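Local structure of endo-1,4-beta-xylanase (Bacteroides thetaiotaomicron VPI-5482, 3KST) at residues V153-Q158 with T170-K176; I129-F134 with E190-L194; S16-L22 with P302-K306. The protein probably hydrolyses glycosidic bonds in xylan-type plant polysaccharides, as a calcium-binding member of glycoside hydrolase family 43. All coordinates share one frame; numbering follows the deposited sequence.

Interaction 1 of 3, residues V153-Q158 with T170-K176; sequences VIWVAQ and TLNQCIK
Trp155 lies against Gln173 as the non-hydrogen-bonded pair of two antiparallel strands, the inner 153-158 and the outermost 172-175 of a four-stranded propeller blade. Along the indole from CB, 3.7 Å from Asn172 O, CD2 nears Gln173 CA, CE3 comes to 3.2 Å from Asn172 O with Leu171 CD2 farther off, CZ3 nears Asn172 C, CH2 meets Gln173 CB and CZ2 reaches Gln173 OE1. The six-membered ring takes Gln173 CB over one face, 3.8 Å from its centroid and 9° off the normal, a CH-pi contact. A chi1 of -76° swings the indole beside its own backbone N and over the neighbouring strand; NE1 is hydrogen-bonded to Thr149 OG1. Ile154 O accepts from both Cys174 N, at 2.8 Å, and Ile175 N, at 3.3 Å: a classic beta bulge that shifts the register by one. Cys174 CB points at the partner strand, its SG 3.6 Å from Val156 CG1. Beyond the regular pairing Thr170 OG1 accepts from Gln158 N at 2.8 Å and is itself hydrogen-bonded to Lys167 O. The chemistry implies a join gripped mainly through the backbone, with Trp155 screening one side and Ile154, Val156 and Ile175 facing the other.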
loop_
_atom_site.group_PDB
_atom_site.type_symbol
_atom_site.label_atom_id
_atom_site.label_comp_id
_atom_site.label_asym_id
_atom_site.label_seq_id
_atom_site.Cartn_x
_atom_site.Cartn_y
_atom_site.Cartn_z
ATOM N N VAL A 153 -9.200 -1.855 11.989
ATOM C CA VAL A 153 -8.061 -1.518 12.872
ATOM C C VAL A 153 -6.773 -2.130 12.348
ATOM O O VAL A 153 -6.739 -3.301 11.956
ATOM C CB VAL A 153 -8.349 -1.997 14.308
ATOM C CG1 VAL A 153 -7.185 -1.664 15.269
ATOM C CG2 VAL A 153 -9.620 -1.353 14.783
ATOM N N ILE A 154 -5.715 -1.325 12.323
ATOM C CA ILE A 154 -4.407 -1.765 11.906
ATOM C C ILE A 154 -3.703 -2.495 13.061
ATOM O O ILE A 154 -3.516 -1.941 14.148
ATOM C CB ILE A 154 -3.528 -0.600 11.400
ATOM C CG1 ILE A 154 -4.208 0.031 10.174
ATOM C CG2 ILE A 154 -2.110 -1.136 11.040
ATOM C CD1 ILE A 154 -3.506 1.287 9.613
ATOM N N TRP A 155 -3.370 -3.744 12.792
ATOM C CA TRP A 155 -2.631 -4.635 13.696
ATOM C C TRP A 155 -1.254 -4.933 13.124
ATOM O O TRP A 155 -0.963 -4.658 11.961
ATOM C CB TRP A 155 -3.417 -5.947 13.875
ATOM C CG TRP A 155 -4.588 -5.797 14.773
ATOM C CD1 TRP A 155 -5.773 -5.200 14.489
ATOM C CD2 TRP A 155 -4.664 -6.214 16.121
ATOM N NE1 TRP A 155 -6.613 -5.247 15.572
ATOM C CE2 TRP A 155 -5.954 -5.873 16.594
ATOM C CE3 TRP A 155 -3.781 -6.883 16.974
ATOM C CZ2 TRP A 155 -6.375 -6.159 17.906
ATOM C CZ3 TRP A 155 -4.188 -7.161 18.269
ATOM C CH2 TRP A 155 -5.462 -6.764 18.730
ATOM N N VAL A 156 -0.381 -5.489 13.953
ATOM C CA VAL A 156 0.910 -5.969 13.508
ATOM C C VAL A 156 1.189 -7.287 14.212
ATOM O O VAL A 156 0.637 -7.526 15.311
ATOM C CB VAL A 156 2.034 -4.946 13.827
ATOM C CG1 VAL A 156 2.159 -4.758 15.383
ATOM C CG2 VAL A 156 3.384 -5.346 13.161
ATOM N N ALA A 157 1.971 -8.136 13.543
ATOM C CA ALA A 157 2.505 -9.368 14.124
ATOM C C ALA A 157 3.835 -9.680 13.454
ATOM O O ALA A 157 4.040 -9.341 12.321
ATOM C CB ALA A 157 1.561 -10.523 13.920
ATOM N N GLN A 158 4.734 -10.323 14.188
ATOM C CA GLN A 158 5.994 -10.784 13.617
ATOM C C GLN A 158 5.670 -11.958 12.696
ATOM O O GLN A 158 4.756 -12.748 12.992
ATOM C CB GLN A 158 6.925 -11.243 14.742
ATOM C CG GLN A 158 8.304 -11.659 14.307
ATOM C CD GLN A 158 9.102 -12.293 15.435
ATOM O OE1 GLN A 158 8.812 -12.083 16.616
ATOM N NE2 GLN A 158 10.136 -13.067 15.068
ATOM N N THR A 170 2.572 -12.689 18.935
ATOM C CA THR A 170 3.148 -11.341 18.826
ATOM C C THR A 170 2.116 -10.279 18.363
ATOM O O THR A 170 2.494 -9.112 18.212
ATOM C CB THR A 170 4.376 -11.305 17.901
ATOM O OG1 THR A 170 3.963 -11.519 16.548
ATOM C CG2 THR A 170 5.415 -12.366 18.332
ATOM N N LEU A 171 0.845 -10.668 18.165
ATOM C CA LEU A 171 -0.216 -9.705 17.789
ATOM C C LEU A 171 -0.229 -8.485 18.707
ATOM O O LEU A 171 -0.180 -8.620 19.939
ATOM C CB LEU A 171 -1.616 -10.313 17.751
ATOM C CG LEU A 171 -1.937 -11.113 16.496
ATOM C CD1 LEU A 171 -3.070 -12.086 16.707
ATOM C CD2 LEU A 171 -2.248 -10.096 15.315
ATOM N N ASN A 172 -0.235 -7.318 18.075
ATOM C CA ASN A 172 -0.305 -6.008 18.729
ATOM C C ASN A 172 -1.217 -5.076 17.951
ATOM O O ASN A 172 -1.186 -5.056 16.711
ATOM C CB ASN A 172 1.084 -5.368 18.814
ATOM C CG ASN A 172 1.855 -5.799 20.034
ATOM O OD1 ASN A 172 1.690 -5.224 21.112
ATOM N ND2 ASN A 172 2.747 -6.772 19.863
ATOM N N GLN A 173 -1.984 -4.280 18.676
ATOM C CA GLN A 173 -2.888 -3.313 18.081
ATOM C C GLN A 173 -2.174 -1.972 17.864
ATOM O O GLN A 173 -1.630 -1.378 18.821
ATOM C CB GLN A 173 -4.137 -3.133 18.944
ATOM C CG GLN A 173 -5.056 -2.052 18.382
ATOM C CD GLN A 173 -6.321 -1.952 19.148
ATOM O OE1 GLN A 173 -7.090 -2.898 19.196
ATOM N NE2 GLN A 173 -6.584 -0.769 19.711
ATOM N N CYS A 174 -2.245 -1.459 16.627
ATOM C CA CYS A 174 -1.534 -0.228 16.249
ATOM C C CYS A 174 -2.403 1.051 16.232
ATOM O O CYS A 174 -2.162 1.966 17.011
ATOM C CB CYS A 174 -0.832 -0.363 14.878
ATOM S SG CYS A 174 0.218 -1.856 14.682
ATOM N N ILE A 175 -3.379 1.100 15.321
ATOM C CA ILE A 175 -4.166 2.308 15.061
ATOM C C ILE A 175 -5.654 2.021 14.772
ATOM O O ILE A 175 -5.976 1.120 14.003
ATOM C CB ILE A 175 -3.593 3.052 13.800
ATOM C CG1 ILE A 175 -2.116 3.480 13.956
ATOM C CG2 ILE A 175 -4.450 4.250 13.437
ATOM C CD1 ILE A 175 -1.897 4.443 15.044
ATOM N N LYS A 176 -6.543 2.747 15.451
ATOM C CA LYS A 176 -7.977 2.736 15.143
ATOM C C LYS A 176 -8.450 4.173 14.872
ATOM O O LYS A 176 -7.756 5.131 15.232
ATOM C CB LYS A 176 -8.799 1.973 16.188
ATOM C CG LYS A 176 -8.818 2.430 17.602
ATOM C CD LYS A 176 -9.463 1.303 18.417
ATOM C CE LYS A 176 -10.180 1.742 19.636
ATOM N NZ LYS A 176 -10.509 0.499 20.418
#

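Interaction 2 of 3, residues I129-F134 with E190-L194; sequences IDTSLF and EGPSL
The segments 129-134 and 190-194 run parallel, their axes 1° apart in direction and 6.3 Å at closest approach, and no backbone-to-backbone hydrogen bond joins them. Each is an outermost strand of its own four-stranded antiparallel sheet, so they meet as the innermost strands of adjacent blades in the five-bladed beta-propeller of family 43. Two waters bridge the seam: one donates to Asp130 O and Pro192 O, the other links Ser132 OG and Leu133 O to Leu194 N. Ser132 OG also hydrogen-bonds Glu83, which with His251 binds the calcium ion, His251 lying against Asp130. The direct polar link is Gly191 N to Asp130 OD2, 3.0 Å with an N-H...O angle of 140°, received on the anti side of the carboxylate. The Asp130 side chain leans beside its own backbone N, which carries OD2 across to Glu190 CB at 3.4 Å. The two carboxylates, 61° apart in plane, bring OD2 to 4.1 Å from Glu190 OE1, consistent with the predicted roles of Asp130 as pKa modulator and Glu190 as proton donor. The Glu190 carboxylate is hydrogen-bonded by Tyr215 at OE2 and Asn152 at OE1. Replacing Asp130 with an alanine would probably leave Gly191 N without its carboxylate acceptor and take from Glu190 the neighbour predicted to tune it. Leu194 CD1 sits over the centre of the Phe134 ring, 3.7 Å from the centroid.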
loop_
_atom_site.group_PDB
_atom_site.type_symbol
_atom_site.label_atom_id
_atom_site.label_comp_id
_atom_site.label_asym_id
_atom_site.label_seq_id
_atom_site.Cartn_x
_atom_site.Cartn_y
_atom_site.Cartn_z
ATOM N N ILE A 129 -7.152 -7.601 5.738
ATOM C CA ILE A 129 -6.751 -6.995 4.486
ATOM C C ILE A 129 -5.576 -6.027 4.649
ATOM O O ILE A 129 -5.084 -5.765 5.775
ATOM C CB ILE A 129 -7.957 -6.230 3.860
ATOM C CG1 ILE A 129 -8.471 -5.134 4.811
ATOM C CG2 ILE A 129 -9.081 -7.208 3.450
ATOM C CD1 ILE A 129 -9.572 -4.291 4.233
ATOM N N ASP A 130 -5.119 -5.495 3.513
ATOM C CA ASP A 130 -4.137 -4.399 3.488
ATOM C C ASP A 130 -2.737 -4.707 4.083
ATOM O O ASP A 130 -2.129 -3.897 4.776
ATOM C CB ASP A 130 -4.736 -3.096 4.078
ATOM C CG ASP A 130 -5.925 -2.587 3.312
ATOM O OD1 ASP A 130 -6.406 -3.283 2.413
ATOM O OD2 ASP A 130 -6.347 -1.446 3.589
ATOM N N THR A 131 -2.245 -5.885 3.746
ATOM C CA THR A 131 -0.906 -6.313 4.122
ATOM C C THR A 131 0.182 -5.286 3.743
ATOM O O THR A 131 0.162 -4.720 2.644
ATOM C CB THR A 131 -0.493 -7.590 3.384
ATOM O OG1 THR A 131 -0.684 -7.410 1.972
ATOM C CG2 THR A 131 -1.256 -8.787 3.864
ATOM N N SER A 132 1.115 -5.061 4.653
ATOM C CA SER A 132 2.316 -4.284 4.358
ATOM C C SER A 132 3.424 -4.877 5.218
ATOM O O SER A 132 3.249 -4.963 6.436
ATOM C CB SER A 132 2.164 -2.800 4.654
ATOM O OG SER A 132 3.291 -2.113 4.132
ATOM N N LEU A 133 4.503 -5.319 4.556
ATOM C CA LEU A 133 5.668 -5.929 5.204
ATOM C C LEU A 133 6.748 -4.898 5.538
ATOM O O LEU A 133 7.033 -3.966 4.776
ATOM C CB LEU A 133 6.297 -7.004 4.298
ATOM C CG LEU A 133 7.521 -7.803 4.784
ATOM C CD1 LEU A 133 7.177 -8.753 5.961
ATOM C CD2 LEU A 133 8.070 -8.579 3.617
ATOM N N PHE A 134 7.391 -5.132 6.678
ATOM C CA PHE A 134 8.546 -4.366 7.124
ATOM C C PHE A 134 9.581 -5.313 7.736
ATOM O O PHE A 134 9.259 -6.066 8.645
ATOM C CB PHE A 134 8.148 -3.360 8.169
ATOM C CG PHE A 134 9.333 -2.646 8.779
ATOM C CD1 PHE A 134 10.118 -1.808 8.002
ATOM C CD2 PHE A 134 9.676 -2.861 10.124
ATOM C CE1 PHE A 134 11.241 -1.154 8.554
ATOM C CE2 PHE A 134 10.780 -2.224 10.695
ATOM C CZ PHE A 134 11.564 -1.369 9.911
ATOM N N GLU A 190 -6.664 2.041 7.935
ATOM C CA GLU A 190 -6.246 0.983 7.005
ATOM C C GLU A 190 -5.107 1.437 6.108
ATOM O O GLU A 190 -4.552 2.535 6.304
ATOM C CB GLU A 190 -7.454 0.535 6.157
ATOM C CG GLU A 190 -8.003 1.602 5.185
ATOM C CD GLU A 190 -9.244 1.150 4.389
ATOM O OE1 GLU A 190 -9.909 0.159 4.773
ATOM O OE2 GLU A 190 -9.544 1.812 3.372
ATOM N N GLY A 191 -4.768 0.582 5.130
ATOM C CA GLY A 191 -3.703 0.837 4.182
ATOM C C GLY A 191 -2.392 1.233 4.842
ATOM O O GLY A 191 -1.834 2.261 4.483
ATOM N N PRO A 192 -1.912 0.452 5.835
ATOM C CA PRO A 192 -0.638 0.765 6.484
ATOM C C PRO A 192 0.613 0.758 5.576
ATOM O O PRO A 192 0.686 0.041 4.573
ATOM C CB PRO A 192 -0.516 -0.357 7.542
ATOM C CG PRO A 192 -1.203 -1.475 6.947
ATOM C CD PRO A 192 -2.404 -0.870 6.276
ATOM N N SER A 193 1.597 1.568 5.970
ATOM C CA SER A 193 2.940 1.640 5.366
ATOM C C SER A 193 3.926 1.940 6.494
ATOM O O SER A 193 3.665 2.832 7.309
ATOM C CB SER A 193 3.018 2.730 4.302
ATOM O OG SER A 193 2.059 2.511 3.275
ATOM N N LEU A 194 5.064 1.249 6.512
ATOM C CA LEU A 194 6.045 1.402 7.588
ATOM C C LEU A 194 7.368 1.876 7.014
ATOM O O LEU A 194 7.845 1.351 5.989
ATOM C CB LEU A 194 6.202 0.075 8.359
ATOM C CG LEU A 194 6.622 0.087 9.830
ATOM C CD1 LEU A 194 7.998 0.707 10.026
ATOM C CD2 LEU A 194 5.553 0.772 10.717
HETATM O O HOH W 1 -1.347 -1.395 3.211
HETATM O O HOH W 2 5.645 -1.371 5.219
#

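Interaction 3 of 3, residues S16-L22 with P302-K306; sequences SVETNYL and PRVLK
Pro302 opens the contact with its ring against Leu22, CG meeting Leu22 CB at 3.5 Å, tighter than usual for two carbons. Its carbonyl oxygen receives a CA-H...O contact from Tyr21 CA. Arg303 lays CB against Thr19 O, then runs extended from CG to NE and crosses Val17 at about a right angle, NH1 3.7 Å from Val17 CG2; a water joins NH1 to Asn20 OD1. NE is hydrogen-bonded to Asn60 OD1, and Leu305 CD2 lies over one face of the guanidinium. At Val304 both backbone polar atoms are engaged: N donates to Thr19 O at 2.8 Å, while O accepts from Glu18 N at 2.8 Å and Thr19 N at 3.2 Å. Two successive residues facing one make this a classic beta bulge, set in the antiparallel pairing of strand 17-19 with the C-terminal end of strand 293-305, whose residues Arg303 and Leu305 also hydrogen-bond the backbone of strand 60-69. CG1 of Val304 runs beside Glu18, while CG2 lies nearest Tyr21 O, with Thr19 CG2 and Leu22 CD1 beside it. Leu305 turns CD2 onto Val17 CA and CG2. Lys306 N donates its hydrogen to Ser16 O, N-H...O angle 169°, and its chain, bent at chi3 (71°), crosses Glu18 at about a right angle to form a salt bridge, NZ to Glu18 OE1 3.4 Å; Glu18 OE2 makes a second, to Arg63 NE.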
loop_
_atom_site.group_PDB
_atom_site.type_symbol
_atom_site.label_atom_id
_atom_site.label_comp_id
_atom_site.label_asym_id
_atom_site.label_seq_id
_atom_site.Cartn_x
_atom_site.Cartn_y
_atom_site.Cartn_z
ATOM N N SER A 16 1.699 5.959 -28.579
ATOM C CA SER A 16 0.257 6.278 -28.410
ATOM C C SER A 16 -0.252 5.993 -26.996
ATOM O O SER A 16 0.317 5.175 -26.279
ATOM C CB SER A 16 -0.586 5.530 -29.436
ATOM O OG SER A 16 -0.420 4.140 -29.316
ATOM N N VAL A 17 -1.352 6.655 -26.650
ATOM C CA VAL A 17 -1.925 6.616 -25.312
ATOM C C VAL A 17 -2.959 5.495 -25.122
ATOM O O VAL A 17 -3.884 5.372 -25.915
ATOM C CB VAL A 17 -2.611 7.971 -24.985
ATOM C CG1 VAL A 17 -3.297 7.918 -23.624
ATOM C CG2 VAL A 17 -1.618 9.142 -25.068
ATOM N N GLU A 18 -2.798 4.677 -24.081
ATOM C CA GLU A 18 -3.817 3.663 -23.730
ATOM C C GLU A 18 -4.849 4.370 -22.842
ATOM O O GLU A 18 -6.071 4.275 -23.061
ATOM C CB GLU A 18 -3.188 2.460 -23.009
ATOM C CG GLU A 18 -4.167 1.370 -22.684
ATOM C CD GLU A 18 -3.492 0.175 -22.056
ATOM O OE1 GLU A 18 -2.831 -0.573 -22.789
ATOM O OE2 GLU A 18 -3.658 -0.038 -20.839
ATOM N N THR A 19 -4.354 5.045 -21.811
ATOM C CA THR A 19 -5.202 5.829 -20.919
ATOM C C THR A 19 -4.431 7.020 -20.367
ATOM O O THR A 19 -3.218 6.928 -20.181
ATOM C CB THR A 19 -5.759 4.969 -19.764
ATOM O OG1 THR A 19 -6.554 5.784 -18.895
ATOM C CG2 THR A 19 -4.642 4.327 -18.955
ATOM N N ASN A 20 -5.144 8.123 -20.104
ATOM C CA ASN A 20 -4.545 9.325 -19.466
ATOM C C ASN A 20 -4.447 9.241 -17.927
ATOM O O ASN A 20 -4.266 10.249 -17.263
ATOM C CB ASN A 20 -5.308 10.606 -19.903
ATOM C CG ASN A 20 -5.066 10.960 -21.370
ATOM O OD1 ASN A 20 -3.932 10.894 -21.857
ATOM N ND2 ASN A 20 -6.122 11.386 -22.069
ATOM N N TYR A 21 -4.568 8.041 -17.364
ATOM C CA TYR A 21 -4.536 7.810 -15.915
ATOM C C TYR A 21 -3.747 6.557 -15.656
ATOM O O TYR A 21 -3.462 5.818 -16.587
ATOM C CB TYR A 21 -5.953 7.577 -15.395
ATOM C CG TYR A 21 -6.873 8.658 -15.777
ATOM C CD1 TYR A 21 -7.569 8.597 -16.987
ATOM C CD2 TYR A 21 -7.016 9.805 -14.971
ATOM C CE1 TYR A 21 -8.388 9.642 -17.384
ATOM C CE2 TYR A 21 -7.843 10.849 -15.360
ATOM C CZ TYR A 21 -8.537 10.760 -16.560
ATOM O OH TYR A 21 -9.373 11.777 -16.935
ATOM N N LEU A 22 -3.392 6.320 -14.402
ATOM C CA LEU A 22 -2.804 5.031 -13.989
ATOM C C LEU A 22 -3.991 4.343 -13.283
ATOM O O LEU A 22 -4.290 4.647 -12.114
ATOM C CB LEU A 22 -1.580 5.233 -13.103
ATOM C CG LEU A 22 -0.984 3.914 -12.613
ATOM C CD1 LEU A 22 -0.716 2.949 -13.780
ATOM C CD2 LEU A 22 0.265 4.156 -11.802
ATOM N N PRO A 302 0.006 10.498 -13.758
ATOM C CA PRO A 302 0.568 9.502 -14.674
ATOM C C PRO A 302 -0.400 9.060 -15.786
ATOM O O PRO A 302 -1.618 9.243 -15.695
ATOM C CB PRO A 302 0.919 8.342 -13.728
ATOM C CG PRO A 302 -0.185 8.374 -12.743
ATOM C CD PRO A 302 -0.432 9.864 -12.496
ATOM N N ARG A 303 0.146 8.490 -16.850
ATOM C CA ARG A 303 -0.673 7.949 -17.959
ATOM C C ARG A 303 -0.039 6.651 -18.398
ATOM O O ARG A 303 1.137 6.421 -18.086
ATOM C CB ARG A 303 -0.741 8.940 -19.126
ATOM C CG ARG A 303 0.617 9.361 -19.650
ATOM C CD ARG A 303 0.492 10.254 -20.855
ATOM N NE ARG A 303 1.787 10.386 -21.528
ATOM C CZ ARG A 303 1.974 10.897 -22.754
ATOM N NH1 ARG A 303 0.959 11.364 -23.504
ATOM N NH2 ARG A 303 3.211 10.941 -23.247
ATOM N N VAL A 304 -0.788 5.851 -19.162
ATOM C CA VAL A 304 -0.287 4.560 -19.656
ATOM C C VAL A 304 -0.209 4.607 -21.162
ATOM O O VAL A 304 -1.185 5.010 -21.814
ATOM C CB VAL A 304 -1.166 3.380 -19.233
ATOM C CG1 VAL A 304 -0.577 2.079 -19.794
ATOM C CG2 VAL A 304 -1.246 3.305 -17.714
ATOM N N LEU A 305 0.951 4.199 -21.686
ATOM C CA LEU A 305 1.254 4.163 -23.111
ATOM C C LEU A 305 1.445 2.739 -23.609
ATOM O O LEU A 305 1.762 1.832 -22.829
ATOM C CB LEU A 305 2.559 4.923 -23.369
ATOM C CG LEU A 305 2.655 6.343 -22.816
ATOM C CD1 LEU A 305 4.018 6.953 -23.153
ATOM C CD2 LEU A 305 1.487 7.246 -23.298
ATOM N N LYS A 306 1.284 2.565 -24.918
ATOM C CA LYS A 306 1.526 1.274 -25.591
ATOM C C LYS A 306 2.365 1.416 -26.868
ATOM O O LYS A 306 2.836 2.510 -27.207
ATOM C CB LYS A 306 0.209 0.599 -25.883
ATOM C CG LYS A 306 -0.772 1.412 -26.732
ATOM C CD LYS A 306 -2.033 0.581 -27.052
ATOM C CE LYS A 306 -2.926 0.377 -25.840
ATOM N NZ LYS A 306 -4.011 -0.640 -26.007
ATOM O OXT LYS A 306 2.592 0.422 -27.585
HETATM O O HOH W 3 3.523 5.013 -26.856
HETATM O O HOH W 4 -1.667 12.173 -22.637
#

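Interactions 1 and 2 belong to one neighbourhood: their centres are about 10 Å apart, strands 129-135 and 172-175 bound opposite edges of the same sheet, and Ile154 CD1 packs 3.7 Å from Glu190 N. Interaction 2 is the buried one, about 6 Å from the chain centre, where separate sheets meet through water, a carboxylate and CH-pi packing. Interaction 1, about 16 Å out, is partly buried and is an outer strand pairing with direct backbone bonds. Interaction 3 lies about 22 Å out, its centre about 38 Å from that of interaction 1, joining the first modelled residues to the C-terminal end. Like interaction 1 it contains a classic bulge, but it adds a salt bridge at the exposed terminus.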